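Local atomic coordinates of reticulocyte binding protein (Streptococcus agalactiae COH1, PDB entry 3FAW), a protein that probably hydrolyses alpha-1,6-glucosidic linkages in pullulan and related alpha-glucans as a cell-wall-anchored streptococcal pullulanase. Residues A[279-284]-A[672-677]. Sequence-based numbering, arbitrary orientation.
Sequences TSDQSL and HFDWAA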
ATOM      1  N   THR A 279      -8.614 -14.014  10.787  1.00 13.69           N
ATOM      2  CA  THR A 279      -9.020 -15.349  11.252  1.00 13.16           C
ATOM      3  C   THR A 279      -8.063 -16.001  12.262  1.00 13.36           C
ATOM      4  O   THR A 279      -8.068 -17.222  12.404  1.00 14.72           O
ATOM      5  CB  THR A 279      -9.214 -16.320  10.050  1.00 14.23           C
ATOM      6  OG1 THR A 279      -7.975 -16.475   9.345  1.00 11.99           O
ATOM      7  CG2 THR A 279     -10.292 -15.796   9.092  1.00  8.74           C
ATOM      8  N   SER A 280      -7.264 -15.202  12.972  1.00 12.56           N
ATOM      9  CA  SER A 280      -6.316 -15.737  13.963  1.00 12.32           C
ATOM     10  C   SER A 280      -6.878 -15.799  15.389  1.00 13.83           C
ATOM     11  O   SER A 280      -6.193 -16.262  16.301  1.00 14.01           O
ATOM     12  CB  SER A 280      -5.021 -14.921  13.970  1.00 12.54           C
ATOM     13  OG  SER A 280      -5.252 -13.587  14.388  1.00  8.18           O
ATOM     14  N   ASP A 281      -8.112 -15.342  15.582  1.00 15.35           N
ATOM     15  CA  ASP A 281      -8.762 -15.380  16.899  1.00 15.79           C
ATOM     16  C   ASP A 281      -8.888 -16.815  17.428  1.00 17.57           C
ATOM     17  O   ASP A 281      -9.407 -17.699  16.737  1.00 17.17           O
ATOM     18  CB  ASP A 281     -10.152 -14.737  16.814  1.00 15.53           C
ATOM     19  CG  ASP A 281     -10.744 -14.394  18.181  1.00 16.43           C
ATOM     20  OD1 ASP A 281     -10.230 -14.857  19.219  1.00 18.94           O
ATOM     21  OD2 ASP A 281     -11.745 -13.649  18.209  1.00 18.51           O
ATOM     22  N   GLN A 282      -8.425 -17.026  18.661  1.00 18.73           N
ATOM     23  CA  GLN A 282      -8.554 -18.315  19.358  1.00 19.94           C
ATOM     24  C   GLN A 282     -10.016 -18.761  19.449  1.00 20.54           C
ATOM     25  O   GLN A 282     -10.303 -19.954  19.516  1.00 18.81           O
ATOM     26  CB  GLN A 282      -7.975 -18.220  20.777  1.00 20.50           C
ATOM     27  CG  GLN A 282      -6.472 -17.978  20.841  0.50 22.38           C
ATOM     28  CD  GLN A 282      -6.013 -17.433  22.188  1.00 23.72           C
ATOM     29  OE1 GLN A 282      -6.647 -17.669  23.218  0.50 28.57           O
ATOM     30  NE2 GLN A 282      -4.906 -16.697  22.182  0.50 22.57           N
ATOM     31  N   SER A 283     -10.923 -17.784  19.467  1.00 21.68           N
ATOM     32  CA  SER A 283     -12.367 -18.023  19.460  1.00 21.78           C
ATOM     33  C   SER A 283     -12.832 -18.896  18.296  1.00 22.04           C
ATOM     34  O   SER A 283     -13.829 -19.603  18.418  1.00 22.01           O
ATOM     35  CB  SER A 283     -13.108 -16.682  19.410  1.00 21.85           C
ATOM     36  OG  SER A 283     -14.507 -16.864  19.304  0.50 24.75           O
ATOM     37  N   LEU A 284     -12.113 -18.839  17.175  1.00 21.80           N
ATOM     38  CA  LEU A 284     -12.474 -19.590  15.971  1.00 21.55           C
ATOM     39  C   LEU A 284     -11.996 -21.047  15.987  1.00 22.81           C
ATOM     40  O   LEU A 284     -12.357 -21.820  15.094  1.00 22.40           O
ATOM     41  CB  LEU A 284     -11.930 -18.885  14.718  1.00 21.00           C
ATOM     42  CG  LEU A 284     -12.465 -17.475  14.421  1.00 19.18           C
ATOM     43  CD1 LEU A 284     -11.879 -16.943  13.123  1.00 14.57           C
ATOM     44  CD2 LEU A 284     -13.986 -17.451  14.365  1.00 15.78           C
ATOM     45  N   HIS A 672      -5.118  -9.801  16.299  1.00 13.36           N
ATOM     46  CA  HIS A 672      -6.282 -10.566  15.837  1.00 14.11           C
ATOM     47  C   HIS A 672      -7.566  -9.731  15.787  1.00 14.00           C
ATOM     48  O   HIS A 672      -7.775  -8.831  16.603  1.00 14.36           O
ATOM     49  CB  HIS A 672      -6.495 -11.844  16.674  1.00 14.58           C
ATOM     50  CG  HIS A 672      -7.042 -11.603  18.049  1.00 11.56           C
ATOM     51  ND1 HIS A 672      -8.388 -11.671  18.336  1.00 14.68           N
ATOM     52  CD2 HIS A 672      -6.424 -11.315  19.220  1.00 12.17           C
ATOM     53  CE1 HIS A 672      -8.577 -11.422  19.620  1.00 13.20           C
ATOM     54  NE2 HIS A 672      -7.401 -11.204  20.180  1.00 12.67           N
ATOM     55  N   PHE A 673      -8.410 -10.037  14.806  1.00 12.67           N
ATOM     56  CA  PHE A 673      -9.761  -9.508  14.748  1.00 12.11           C
ATOM     57  C   PHE A 673     -10.550 -10.212  15.858  1.00 11.74           C
ATOM     58  O   PHE A 673     -10.555 -11.440  15.934  1.00 10.82           O
ATOM     59  CB  PHE A 673     -10.366  -9.784  13.364  1.00 12.73           C
ATOM     60  CG  PHE A 673     -11.711  -9.143  13.127  1.00 11.26           C
ATOM     61  CD1 PHE A 673     -11.804  -7.866  12.592  1.00 11.51           C
ATOM     62  CD2 PHE A 673     -12.883  -9.836  13.400  1.00 12.07           C
ATOM     63  CE1 PHE A 673     -13.048  -7.281  12.352  1.00 11.49           C
ATOM     64  CE2 PHE A 673     -14.131  -9.260  13.165  1.00  9.12           C
ATOM     65  CZ  PHE A 673     -14.213  -7.983  12.645  1.00 10.05           C
ATOM     66  N   ASP A 674     -11.180  -9.423  16.727  1.00 11.86           N
ATOM     67  CA  ASP A 674     -11.966  -9.935  17.854  1.00 12.20           C
ATOM     68  C   ASP A 674     -13.387 -10.247  17.391  1.00 12.65           C
ATOM     69  O   ASP A 674     -14.221  -9.347  17.288  1.00 13.32           O
ATOM     70  CB  ASP A 674     -11.981  -8.893  18.977  1.00 13.19           C
ATOM     71  CG  ASP A 674     -12.599  -9.412  20.272  1.00 14.74           C
ATOM     72  OD1 ASP A 674     -13.390 -10.388  20.254  1.00 14.01           O
ATOM     73  OD2 ASP A 674     -12.292  -8.815  21.322  1.00 17.02           O
ATOM     74  N   TRP A 675     -13.659 -11.521  17.112  1.00 12.02           N
ATOM     75  CA  TRP A 675     -14.955 -11.924  16.550  1.00 12.69           C
ATOM     76  C   TRP A 675     -16.105 -11.851  17.551  1.00 12.68           C
ATOM     77  O   TRP A 675     -17.237 -11.512  17.177  1.00 12.47           O
ATOM     78  CB  TRP A 675     -14.864 -13.317  15.920  1.00 14.01           C
ATOM     79  CG  TRP A 675     -14.224 -13.254  14.589  1.00 14.25           C
ATOM     80  CD1 TRP A 675     -12.925 -13.532  14.292  1.00 15.09           C
ATOM     81  CD2 TRP A 675     -14.836 -12.831  13.370  1.00 17.48           C
ATOM     82  NE1 TRP A 675     -12.694 -13.327  12.958  1.00 12.40           N
ATOM     83  CE2 TRP A 675     -13.851 -12.896  12.366  1.00 15.58           C
ATOM     84  CE3 TRP A 675     -16.129 -12.409  13.025  1.00 17.78           C
ATOM     85  CZ2 TRP A 675     -14.114 -12.555  11.038  1.00 15.34           C
ATOM     86  CZ3 TRP A 675     -16.389 -12.071  11.707  1.00 16.00           C
ATOM     87  CH2 TRP A 675     -15.384 -12.145  10.730  1.00 15.66           C
ATOM     88  N   ALA A 676     -15.815 -12.158  18.812  1.00 11.25           N
ATOM     89  CA  ALA A 676     -16.803 -12.020  19.885  1.00 11.70           C
ATOM     90  C   ALA A 676     -17.251 -10.566  20.019  1.00 12.20           C
ATOM     91  O   ALA A 676     -18.450 -10.276  20.046  1.00 12.99           O
ATOM     92  CB  ALA A 676     -16.228 -12.522  21.201  1.00 11.31           C
ATOM     93  N   ALA A 677     -16.281  -9.659  20.096  1.00 12.01           N
ATOM     94  CA  ALA A 677     -16.560  -8.225  20.183  1.00 11.81           C
ATOM     95  C   ALA A 677     -17.351  -7.727  18.972  1.00 11.37           C
ATOM     96  O   ALA A 677     -18.184  -6.831  19.097  1.00 11.65           O
ATOM     97  CB  ALA A 677     -15.249  -7.435  20.324  1.00 11.39           C
TER
HETATM   98  O   HOH W   1      -9.502 -13.212  13.939  1.00 13.92           O
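Phe673 O takes two donors: a water, at 2.9 Å, and His672 ND1, through a weak bond. The same water accepts from Asp281 N at 3.0 Å and so joins the two backbones. The Asp281 carboxylate has one bond on each oxygen. Asp281 OD2 accepts from Trp675 N at 3.1 Å, nearly along the C-O axis, with an N-H...O angle of 164°. Asp281 OD1 takes Ser283 N from above the carboxylate plane, at 3.0 Å, which makes an Asx turn at the start of the 3-10 segment 282-284. CG lies anti to the backbone N (chi1 -165°), and this sends the carboxylate across to the first turn of helix 675-679. Asp674, the N-cap of that helix, accepts from Ala677 N through OD1. The two carboxylates come within 4.2 Å, Asp281 OD2 to Asp674 OD1, and the nearby helix start probably eases the like charges.

The His672 ring slants past the Asp281 carboxylate, their planes 44° apart. Both Leu284 methyls lie on one side of the Trp675 indole, CD2 over the face. Phe673 CD2 sits over the opposite face, 3.3 Å from its plane. Trp675 NE1 is bonded to Phe278 O.

The contact ties the loop between barrel strand 269-273 and helix 295-298 to the link from helix 668-671 into helix 675-679, well after the last TIM-barrel strand, 614-618.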